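Local coordinates for DUF2235 domain-containing protein (Pseudomonas aeruginosa, PDB 4O5P) that is a type VI secretion phospholipase effector, Tle1, that probably hydrolyses membrane phospholipids with an alpha/beta-hydrolase catalytic domain, at residues 338-343 and 482-487; 374-379 and 400-405; 379-384 and 658-663; 580-585 and 680-685. All coordinates share one frame; numbering follows the deposited sequence.

Contact 1: 338-343 and 482-487; sequences HEQRAS and AWRIDR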
# COMPACT_ATOMS: atom_id res chain seq x y z
N HIS A 338 7.23 -7.73 10.92
CA HIS A 338 6.94 -9.16 10.77
C HIS A 338 6.25 -9.57 9.47
O HIS A 338 6.05 -10.76 9.22
CB HIS A 338 6.16 -9.66 11.99
CG HIS A 338 6.86 -9.39 13.28
ND1 HIS A 338 6.31 -8.62 14.28
CD2 HIS A 338 8.10 -9.72 13.69
CE1 HIS A 338 7.19 -8.51 15.27
NE2 HIS A 338 8.28 -9.17 14.93
N GLU A 339 5.92 -8.60 8.61
CA GLU A 339 5.36 -8.92 7.28
C GLU A 339 6.44 -9.60 6.42
O GLU A 339 7.61 -9.21 6.48
CB GLU A 339 4.86 -7.65 6.58
CG GLU A 339 4.30 -7.87 5.16
CD GLU A 339 3.15 -8.87 5.10
OE1 GLU A 339 2.19 -8.74 5.89
OE2 GLU A 339 3.20 -9.80 4.25
N GLN A 340 6.04 -10.61 5.63
CA GLN A 340 6.99 -11.42 4.86
C GLN A 340 6.47 -11.81 3.47
O GLN A 340 7.20 -12.46 2.70
CB GLN A 340 7.34 -12.71 5.62
CG GLN A 340 8.26 -12.57 6.85
CD GLN A 340 8.55 -13.91 7.50
OE1 GLN A 340 7.69 -14.48 8.19
NE2 GLN A 340 9.74 -14.44 7.26
N ARG A 341 5.24 -11.45 3.13
CA ARG A 341 4.66 -11.89 1.85
C ARG A 341 5.41 -11.29 0.67
O ARG A 341 5.70 -10.09 0.65
CB ARG A 341 3.18 -11.55 1.74
CG ARG A 341 2.23 -12.54 2.42
CD ARG A 341 0.77 -12.02 2.38
NE ARG A 341 0.62 -10.79 3.16
CZ ARG A 341 -0.48 -10.03 3.16
NH1 ARG A 341 -1.53 -10.37 2.43
NH2 ARG A 341 -0.51 -8.92 3.90
N ALA A 342 5.72 -12.15 -0.30
CA ALA A 342 6.33 -11.74 -1.56
C ALA A 342 5.52 -10.63 -2.21
O ALA A 342 6.07 -9.81 -2.94
CB ALA A 342 6.42 -12.91 -2.49
N SER A 343 4.22 -10.62 -1.95
CA SER A 343 3.29 -9.69 -2.59
C SER A 343 3.28 -8.34 -1.87
O SER A 343 2.64 -7.39 -2.35
CB SER A 343 1.89 -10.29 -2.56
OG SER A 343 1.59 -10.70 -1.23
N ALA A 482 10.85 -17.92 16.05
CA ALA A 482 10.94 -18.58 17.35
C ALA A 482 9.56 -18.89 17.91
O ALA A 482 9.33 -19.99 18.40
CB ALA A 482 11.75 -17.75 18.34
N TRP A 483 8.64 -17.93 17.83
CA TRP A 483 7.26 -18.17 18.29
C TRP A 483 6.54 -19.26 17.48
O TRP A 483 5.80 -20.07 18.04
CB TRP A 483 6.46 -16.87 18.22
CG TRP A 483 5.00 -17.01 18.58
CD1 TRP A 483 4.44 -16.87 19.82
CD2 TRP A 483 3.91 -17.26 17.67
NE1 TRP A 483 3.06 -17.02 19.74
CE2 TRP A 483 2.72 -17.27 18.44
CE3 TRP A 483 3.83 -17.49 16.29
CZ2 TRP A 483 1.46 -17.50 17.87
CZ3 TRP A 483 2.59 -17.71 15.73
CH2 TRP A 483 1.42 -17.71 16.51
N ARG A 484 6.76 -19.27 16.16
CA ARG A 484 6.18 -20.30 15.30
C ARG A 484 6.75 -21.69 15.59
O ARG A 484 6.04 -22.67 15.44
CB ARG A 484 6.37 -19.99 13.81
CG ARG A 484 5.58 -18.80 13.31
CD ARG A 484 6.07 -18.36 11.92
NE ARG A 484 5.40 -17.11 11.57
CZ ARG A 484 5.95 -16.15 10.83
NH1 ARG A 484 7.17 -16.31 10.34
NH2 ARG A 484 5.27 -15.05 10.59
N ILE A 485 8.02 -21.78 15.99
CA ILE A 485 8.58 -23.11 16.26
C ILE A 485 7.74 -23.83 17.34
O ILE A 485 7.52 -25.05 17.28
CB ILE A 485 10.07 -23.05 16.68
CG1 ILE A 485 10.94 -22.60 15.50
CG2 ILE A 485 10.56 -24.41 17.18
CD1 ILE A 485 12.35 -22.17 15.93
N ASP A 486 7.25 -23.07 18.32
CA ASP A 486 6.36 -23.66 19.30
C ASP A 486 4.90 -23.73 18.84
O ASP A 486 4.33 -24.80 18.82
CB ASP A 486 6.47 -22.98 20.67
CG ASP A 486 5.65 -23.69 21.72
OD1 ASP A 486 4.46 -23.34 21.89
OD2 ASP A 486 6.20 -24.61 22.37
N ARG A 487 4.31 -22.59 18.46
CA ARG A 487 2.87 -22.58 18.16
C ARG A 487 2.46 -23.29 16.85
O ARG A 487 1.32 -23.73 16.73
CB ARG A 487 2.33 -21.15 18.16
CG ARG A 487 1.76 -20.66 19.50
CD ARG A 487 2.81 -20.53 20.62
NE ARG A 487 2.21 -19.85 21.77
CZ ARG A 487 2.12 -20.35 23.00
NH1 ARG A 487 2.62 -21.56 23.28
NH2 ARG A 487 1.52 -19.66 23.95
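Gln-340 and Arg-484 meet through one hydrogen bond between side chains: NH1 of Arg-484 donates a hydrogen bond to OE1 of Gln-340 over 2.9 Å, with an N-H...O angle of 153°. The donor lies in the carbonyl plane of the amide, and amide and guanidinium are nearly coplanar, 3° apart, so the two flat groups meet edge against edge. Arg-484 gets there on a chain extended from CG to NE, and the two side chains run past each other in opposite directions. The amide is gripped on its other atom as well, since NE2 of Gln-340 donates to the backbone oxygens of Tyr-681 and Arg-683; this fixes its rotation and presents OE1 to the arginine.

Within the loop, Glu-339 and Arg-341 form a salt bridge. OE2 of Glu-339 accepts from the backbone N of Arg-341 at 2.9 Å and from NE of Arg-341 at 3.0 Å, the two donors coming from opposite faces of the carboxylate.

The buried contact ties the loop between strands 331-336 and 346-353 of the catalytic domain to the last turns of helix 469-487, whose Arg-484 also packs on Phe-582 of helix 571-587.

Contact 2: 374-379 and 400-405; sequences AYPGVH and FLLSQI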
# COMPACT_ATOMS: atom_id res chain seq x y z
N ALA A 374 9.90 1.34 13.59
CA ALA A 374 9.64 -0.10 13.47
C ALA A 374 8.55 -0.52 14.47
O ALA A 374 8.66 -0.20 15.65
CB ALA A 374 10.90 -0.89 13.72
N TYR A 375 7.54 -1.24 13.97
CA TYR A 375 6.38 -1.70 14.75
C TYR A 375 6.17 -3.22 14.62
O TYR A 375 6.48 -3.82 13.59
CB TYR A 375 5.08 -0.98 14.29
CG TYR A 375 4.78 0.27 15.08
CD1 TYR A 375 5.48 1.46 14.85
CD2 TYR A 375 3.80 0.27 16.07
CE1 TYR A 375 5.21 2.62 15.60
CE2 TYR A 375 3.54 1.41 16.82
CZ TYR A 375 4.25 2.57 16.57
OH TYR A 375 3.97 3.70 17.32
N PRO A 376 5.61 -3.85 15.66
CA PRO A 376 5.38 -5.30 15.65
C PRO A 376 4.13 -5.63 14.86
O PRO A 376 3.27 -4.75 14.71
CB PRO A 376 5.16 -5.62 17.13
CG PRO A 376 4.50 -4.40 17.65
CD PRO A 376 5.19 -3.25 16.94
N GLY A 377 4.02 -6.87 14.39
CA GLY A 377 2.86 -7.31 13.63
C GLY A 377 3.09 -7.36 12.14
O GLY A 377 4.15 -6.98 11.64
N VAL A 378 2.11 -7.86 11.41
CA VAL A 378 2.21 -7.92 9.97
C VAL A 378 1.53 -6.68 9.39
O VAL A 378 1.27 -5.74 10.12
CB VAL A 378 1.65 -9.23 9.43
CG1 VAL A 378 2.46 -10.40 10.04
CG2 VAL A 378 0.19 -9.36 9.78
N HIS A 379 1.26 -6.69 8.08
CA HIS A 379 0.93 -5.48 7.33
C HIS A 379 -0.22 -4.67 7.98
O HIS A 379 -0.06 -3.47 8.33
CB HIS A 379 0.58 -5.90 5.88
CG HIS A 379 0.37 -4.77 4.92
ND1 HIS A 379 1.20 -3.68 4.84
CD2 HIS A 379 -0.55 -4.61 3.94
CE1 HIS A 379 0.79 -2.88 3.88
NE2 HIS A 379 -0.28 -3.42 3.32
N PHE A 400 -8.30 -4.07 21.73
CA PHE A 400 -7.24 -5.07 21.89
C PHE A 400 -6.47 -5.29 20.59
O PHE A 400 -5.54 -6.11 20.53
CB PHE A 400 -7.81 -6.40 22.40
CG PHE A 400 -8.45 -6.30 23.75
CD1 PHE A 400 -7.67 -6.29 24.91
CD2 PHE A 400 -9.83 -6.21 23.87
CE1 PHE A 400 -8.26 -6.19 26.16
CE2 PHE A 400 -10.43 -6.12 25.13
CZ PHE A 400 -9.64 -6.11 26.27
N LEU A 401 -6.87 -4.56 19.56
CA LEU A 401 -6.32 -4.70 18.22
C LEU A 401 -4.97 -4.01 18.17
O LEU A 401 -4.86 -2.81 18.49
CB LEU A 401 -7.30 -4.05 17.23
CG LEU A 401 -7.71 -4.61 15.86
CD1 LEU A 401 -7.85 -6.12 15.82
CD2 LEU A 401 -9.02 -3.95 15.40
N LEU A 402 -3.93 -4.73 17.76
CA LEU A 402 -2.56 -4.21 17.80
C LEU A 402 -2.43 -2.86 17.06
O LEU A 402 -1.77 -1.91 17.54
CB LEU A 402 -1.60 -5.27 17.25
CG LEU A 402 -0.10 -4.96 17.23
CD1 LEU A 402 0.40 -4.49 18.58
CD2 LEU A 402 0.67 -6.22 16.80
N SER A 403 -3.10 -2.77 15.93
CA SER A 403 -3.04 -1.58 15.08
C SER A 403 -3.49 -0.29 15.78
O SER A 403 -3.28 0.80 15.25
CB SER A 403 -3.86 -1.80 13.82
OG SER A 403 -5.16 -2.24 14.16
N GLN A 404 -4.12 -0.41 16.94
CA GLN A 404 -4.54 0.77 17.70
C GLN A 404 -3.37 1.57 18.25
O GLN A 404 -3.54 2.76 18.57
CB GLN A 404 -5.51 0.38 18.83
CG GLN A 404 -6.84 -0.21 18.32
CD GLN A 404 -7.73 0.81 17.63
OE1 GLN A 404 -7.96 0.76 16.41
NE2 GLN A 404 -8.26 1.75 18.41
N ILE A 405 -2.19 0.97 18.37
CA ILE A 405 -1.05 1.72 18.94
C ILE A 405 -0.50 2.66 17.88
O ILE A 405 -0.46 3.89 18.06
CB ILE A 405 0.08 0.78 19.47
CG1 ILE A 405 -0.47 -0.26 20.44
CG2 ILE A 405 1.19 1.58 20.14
CD1 ILE A 405 -1.09 0.33 21.70
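Leu-402 swings CG away from its backbone N (chi1 -179°), and chi2 of 51° then sets CD2 over the turn formed by Pro-376 and Gly-377. Ile-405, three residues later, has CG2 anti to its own N because chi1 is -53°, which aims this methyl at Tyr-375 while CD1 leads elsewhere. These two side chains make the whole contact from the 400-405 side, and it is entirely by van der Waals packing.

The CD2 methyl of Leu-402 lies 3.6 Å from the carbonyl O of Pro-376 and 4.0 Å from CA of Gly-377. Its sister methyl CD1 reaches the proline ring, 4.2 Å from CG of Pro-376. Gly-377 adopts a positive phi, a backbone shape suited to glycine, and its lack of a side chain lets the leucine methyl come down close to the main chain. At the other end, CG2 of Ile-405 touches the rim of the Tyr-375 ring at CE2, 4.1 Å away and near the ring plane, with the two side chains crossing at a slant. The phenol is held separately, its OH hydrogen-bonded to His-409.

The contact packs the end of strand 370-375, and the turn leading into helix 379-383, against the beginning of helix 403-416; Phe-457 of helix 451-463 touches both Pro-376 and Ile-405, and strands 331-336 and 7-10 pair with strand 370-375.

Contact 3: 379-384 and 658-663; sequences HSDVGG and QVHDSR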
# COMPACT_ATOMS: atom_id res chain seq x y z
N HIS A 379 1.26 -6.69 8.08
CA HIS A 379 0.93 -5.48 7.33
C HIS A 379 -0.22 -4.67 7.98
O HIS A 379 -0.06 -3.47 8.33
CB HIS A 379 0.58 -5.90 5.88
CG HIS A 379 0.37 -4.77 4.92
ND1 HIS A 379 1.20 -3.68 4.84
CD2 HIS A 379 -0.55 -4.61 3.94
CE1 HIS A 379 0.79 -2.88 3.88
NE2 HIS A 379 -0.28 -3.42 3.32
N SER A 380 -1.35 -5.33 8.19
CA SER A 380 -2.53 -4.66 8.74
C SER A 380 -2.52 -4.54 10.27
O SER A 380 -3.42 -3.90 10.85
CB SER A 380 -3.80 -5.34 8.24
OG SER A 380 -3.96 -5.06 6.86
N ASP A 381 -1.52 -5.14 10.90
CA ASP A 381 -1.23 -4.87 12.31
C ASP A 381 -0.64 -3.47 12.49
O ASP A 381 -0.61 -2.94 13.60
CB ASP A 381 -0.26 -5.90 12.88
CG ASP A 381 -0.91 -7.25 13.11
OD1 ASP A 381 -2.13 -7.25 13.44
OD2 ASP A 381 -0.21 -8.28 12.96
N VAL A 382 -0.17 -2.88 11.40
CA VAL A 382 0.36 -1.53 11.46
C VAL A 382 -0.61 -0.55 10.82
O VAL A 382 -0.90 0.53 11.37
CB VAL A 382 1.71 -1.44 10.76
CG1 VAL A 382 2.23 -0.01 10.79
CG2 VAL A 382 2.71 -2.40 11.42
N GLY A 383 -1.13 -0.92 9.64
CA GLY A 383 -2.10 -0.05 9.00
C GLY A 383 -3.54 -0.12 9.49
O GLY A 383 -4.35 0.76 9.18
N GLY A 384 -3.88 -1.14 10.26
CA GLY A 384 -5.27 -1.35 10.62
C GLY A 384 -5.96 -2.17 9.54
O GLY A 384 -5.42 -2.32 8.43
N GLN A 658 -2.43 -10.84 19.47
CA GLN A 658 -2.43 -9.55 18.77
C GLN A 658 -1.88 -9.61 17.35
O GLN A 658 -2.47 -9.03 16.43
CB GLN A 658 -1.69 -8.49 19.60
CG GLN A 658 -2.63 -7.67 20.52
CD GLN A 658 -3.13 -8.43 21.73
OE1 GLN A 658 -2.42 -9.25 22.32
NE2 GLN A 658 -4.38 -8.16 22.13
N VAL A 659 -0.79 -10.36 17.17
CA VAL A 659 -0.10 -10.42 15.89
C VAL A 659 -0.77 -11.40 14.93
O VAL A 659 -0.89 -12.60 15.22
CB VAL A 659 1.39 -10.78 16.08
CG1 VAL A 659 2.09 -10.98 14.72
CG2 VAL A 659 2.10 -9.70 16.90
N HIS A 660 -1.18 -10.88 13.78
CA HIS A 660 -1.82 -11.72 12.76
C HIS A 660 -0.80 -12.44 11.89
O HIS A 660 0.40 -12.26 12.06
CB HIS A 660 -2.79 -10.92 11.89
CG HIS A 660 -4.01 -10.44 12.62
ND1 HIS A 660 -3.96 -9.44 13.57
CD2 HIS A 660 -5.30 -10.84 12.54
CE1 HIS A 660 -5.19 -9.23 14.03
NE2 HIS A 660 -6.01 -10.07 13.43
N ASP A 661 -1.29 -13.27 10.98
CA ASP A 661 -0.41 -14.06 10.14
C ASP A 661 -0.91 -13.82 8.73
O ASP A 661 -1.85 -14.47 8.27
CB ASP A 661 -0.50 -15.54 10.51
CG ASP A 661 0.53 -16.40 9.79
OD1 ASP A 661 0.92 -16.06 8.65
OD2 ASP A 661 0.95 -17.44 10.34
N SER A 662 -0.30 -12.85 8.06
CA SER A 662 -0.81 -12.45 6.77
C SER A 662 -0.49 -13.52 5.72
O SER A 662 -1.04 -13.51 4.63
CB SER A 662 -0.22 -11.10 6.38
OG SER A 662 1.18 -11.17 6.37
N ARG A 663 0.38 -14.46 6.08
CA ARG A 663 0.69 -15.58 5.19
C ARG A 663 -0.45 -16.59 5.12
O ARG A 663 -0.56 -17.33 4.14
CB ARG A 663 1.98 -16.27 5.61
CG ARG A 663 3.11 -16.06 4.63
CD ARG A 663 3.85 -17.37 4.37
NE ARG A 663 3.46 -17.99 3.09
CZ ARG A 663 3.13 -19.27 2.96
NH1 ARG A 663 3.14 -20.06 4.03
NH2 ARG A 663 2.80 -19.77 1.78
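Gln-658, just past helix 649-657, brings its carbonyl O to 3.5 Å from OD1 of Asp-381, a meeting of two acceptors with no bond; its amide NE2 is hydrogen-bonded to the O of Phe-400. Val-659 comes next and meets OD2 of Asp-381 mainly with its CA, 3.6 Å away, CG1 lying a little farther off. His-660 then grips the same group twice. Its backbone N donates to OD2 of Asp-381 at 2.9 Å, and its ring ND1 donates to OD1 of Asp-381, also at 2.9 Å but more bent, at 140°. Each oxygen uses its syn lone pair, so the carboxylate faces the histidine with both oxygens, although the imidazole plane is turned 45° from it. Chi1 of -69° at His-660 folds the ring back beside its own N, which is what lets both donors reach one carboxylate. Since OD2 also accepts from the backbone N of Val-378, three bonds fix Asp-381 and probably favour its ionised form. Further on, Ser-662 uses OG to hydrogen-bond Glu-339.

The His-carboxylate pair links the short helix 379-383 to the loop after helix 649-657. The helix also carries His-379, hydrogen-bonded through ND1 to Asp-281 and through NE2 to Ser-237 in a geometry consistent with the Ser-His-Asp triad of alpha/beta hydrolases.

Contact 4: 580-585 and 680-685; sequences AEFAHD and DYFRYR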
# COMPACT_ATOMS: atom_id res chain seq x y z
N ALA A 580 1.03 -26.07 9.02
CA ALA A 580 1.61 -27.29 8.45
C ALA A 580 2.75 -26.94 7.50
O ALA A 580 3.77 -27.67 7.41
CB ALA A 580 0.54 -28.12 7.74
N GLU A 581 2.58 -25.82 6.78
CA GLU A 581 3.63 -25.30 5.90
C GLU A 581 4.90 -24.92 6.65
O GLU A 581 5.98 -25.44 6.35
CB GLU A 581 3.13 -24.09 5.09
CG GLU A 581 2.16 -24.48 4.01
CD GLU A 581 1.77 -23.32 3.15
OE1 GLU A 581 1.87 -22.17 3.62
OE2 GLU A 581 1.37 -23.55 2.00
N PHE A 582 4.76 -24.02 7.62
CA PHE A 582 5.88 -23.66 8.48
C PHE A 582 6.57 -24.89 9.05
O PHE A 582 7.80 -24.99 9.01
CB PHE A 582 5.45 -22.77 9.64
CG PHE A 582 6.58 -22.43 10.56
CD1 PHE A 582 7.45 -21.39 10.25
CD2 PHE A 582 6.81 -23.16 11.71
CE1 PHE A 582 8.50 -21.10 11.08
CE2 PHE A 582 7.87 -22.87 12.55
CZ PHE A 582 8.72 -21.84 12.24
N ALA A 583 5.79 -25.83 9.57
CA ALA A 583 6.36 -27.05 10.15
C ALA A 583 7.22 -27.81 9.14
O ALA A 583 8.36 -28.17 9.44
CB ALA A 583 5.25 -27.94 10.70
N HIS A 584 6.66 -28.05 7.95
CA HIS A 584 7.41 -28.70 6.88
C HIS A 584 8.72 -27.98 6.56
O HIS A 584 9.80 -28.61 6.54
CB HIS A 584 6.56 -28.79 5.61
CG HIS A 584 7.25 -29.49 4.47
ND1 HIS A 584 7.75 -28.82 3.38
CD2 HIS A 584 7.54 -30.80 4.27
CE1 HIS A 584 8.30 -29.68 2.55
NE2 HIS A 584 8.20 -30.89 3.07
N ASP A 585 8.64 -26.67 6.32
CA ASP A 585 9.83 -25.88 6.02
C ASP A 585 10.87 -25.98 7.13
O ASP A 585 12.07 -26.08 6.87
CB ASP A 585 9.46 -24.40 5.82
CG ASP A 585 8.69 -24.14 4.54
OD1 ASP A 585 8.56 -25.07 3.71
OD2 ASP A 585 8.20 -23.00 4.37
N ASP A 680 7.29 -18.16 2.27
CA ASP A 680 7.82 -16.85 2.65
C ASP A 680 8.22 -16.76 4.14
O ASP A 680 8.89 -15.82 4.55
CB ASP A 680 6.83 -15.74 2.28
CG ASP A 680 6.66 -15.58 0.78
OD1 ASP A 680 7.62 -15.96 0.05
OD2 ASP A 680 5.59 -15.11 0.32
N TYR A 681 7.80 -17.74 4.94
CA TYR A 681 8.21 -17.78 6.35
C TYR A 681 9.72 -17.83 6.46
O TYR A 681 10.30 -17.40 7.47
CB TYR A 681 7.63 -19.02 7.04
CG TYR A 681 6.15 -18.94 7.42
CD1 TYR A 681 5.62 -17.81 8.00
CD2 TYR A 681 5.31 -20.03 7.19
CE1 TYR A 681 4.27 -17.76 8.37
CE2 TYR A 681 3.97 -19.98 7.55
CZ TYR A 681 3.46 -18.85 8.13
OH TYR A 681 2.13 -18.81 8.48
N PHE A 682 10.37 -18.38 5.45
CA PHE A 682 11.81 -18.55 5.52
C PHE A 682 12.56 -17.70 4.52
O PHE A 682 13.66 -18.05 4.11
CB PHE A 682 12.17 -20.03 5.45
CG PHE A 682 11.93 -20.75 6.74
CD1 PHE A 682 10.69 -21.32 7.01
CD2 PHE A 682 12.92 -20.78 7.73
CE1 PHE A 682 10.46 -21.95 8.22
CE2 PHE A 682 12.70 -21.41 8.94
CZ PHE A 682 11.46 -22.01 9.20
N ARG A 683 11.97 -16.56 4.17
CA ARG A 683 12.66 -15.51 3.43
C ARG A 683 12.50 -14.18 4.17
O ARG A 683 11.47 -13.95 4.83
CB ARG A 683 12.07 -15.35 2.04
CG ARG A 683 12.36 -16.49 1.09
CD ARG A 683 11.57 -16.35 -0.21
NE ARG A 683 11.49 -17.63 -0.86
CZ ARG A 683 10.42 -18.42 -0.84
NH1 ARG A 683 9.31 -18.03 -0.23
NH2 ARG A 683 10.47 -19.59 -1.45
N TYR A 684 13.48 -13.31 4.07
CA TYR A 684 13.29 -11.97 4.60
C TYR A 684 12.41 -11.18 3.65
O TYR A 684 12.38 -11.45 2.43
CB TYR A 684 14.63 -11.25 4.83
CG TYR A 684 15.46 -11.91 5.90
CD1 TYR A 684 14.99 -12.03 7.20
CD2 TYR A 684 16.71 -12.40 5.61
CE1 TYR A 684 15.76 -12.64 8.18
CE2 TYR A 684 17.47 -13.01 6.56
CZ TYR A 684 17.00 -13.12 7.83
OH TYR A 684 17.81 -13.74 8.75
N ARG A 685 11.66 -10.24 4.20
CA ARG A 685 10.77 -9.41 3.40
C ARG A 685 11.63 -8.54 2.48
O ARG A 685 12.71 -8.09 2.88
CB ARG A 685 9.94 -8.53 4.32
CG ARG A 685 9.01 -7.55 3.62
CD ARG A 685 8.32 -6.64 4.62
NE ARG A 685 7.18 -5.97 4.00
CZ ARG A 685 6.48 -4.99 4.56
NH1 ARG A 685 6.80 -4.53 5.77
NH2 ARG A 685 5.48 -4.46 3.89
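Phe-582 and Tyr-681 form a T-shaped pair: the phenylalanine presents its edge to the face of the tyrosine ring, centroids 5.6 Å apart and planes at 84°. With CG anti to the backbone N (chi1 178°), the Phe-582 ring is carried to the two aromatic rings of the loop, and its CB rests 3.7 Å from CD2 of Tyr-681. Phe-682 closes the aromatic cluster. Its ring is near parallel to that of Phe-582, planes at 21°, but slid so far that they barely overlap, and the closest approach is CE1 of Phe-582 to CE1 of Phe-682 at 3.6 Å. Three residues on, CB of Asp-585 sits 3.5 Å from CD1 of Phe-682, so the methylene rather than the carboxylate seals this end; OD2 of Asp-585 is hydrogen-bonded to Thr-679.

Beyond these four buried residues the contact thins out. Glu-581 stays clear of the loop segment and forms a salt bridge with Arg-663, while Ala-580 and His-584 are exposed. Arg-683 is partly exposed, with NH1 2.7 Å from OD1 of Asp-680 in a salt bridge.

The cluster joins helix 571-587 to the loop before strand 687-689, between helix 616-637, whose Ile-626 and His-627 touch Phe-682, and helix 469-487, whose Arg-484 touches Phe-582 and Tyr-681.

All four contacts rest on buried residues, but contact 3 lies nearest the centre of the chain and contact 4 farthest from it, where its helix also has exposed residues. Contacts 2 and 3 share His-379 and the elements beside the probable triad; the first is apolar, the second a buried carboxylate held by hydrogen bonds. Contact 1, a single polar side-chain bond of small buried area, connects to both through Glu-339, probably hydrogen-bonded to the backbone N of His-379. It also adjoins the aromatic packing of contact 4, about 7 Å away between centres. Contacts 1 and 3 each join the catalytic domain to the C-terminal one, contact 2 stays within the catalytic domain and contact 4 within the C-terminal one.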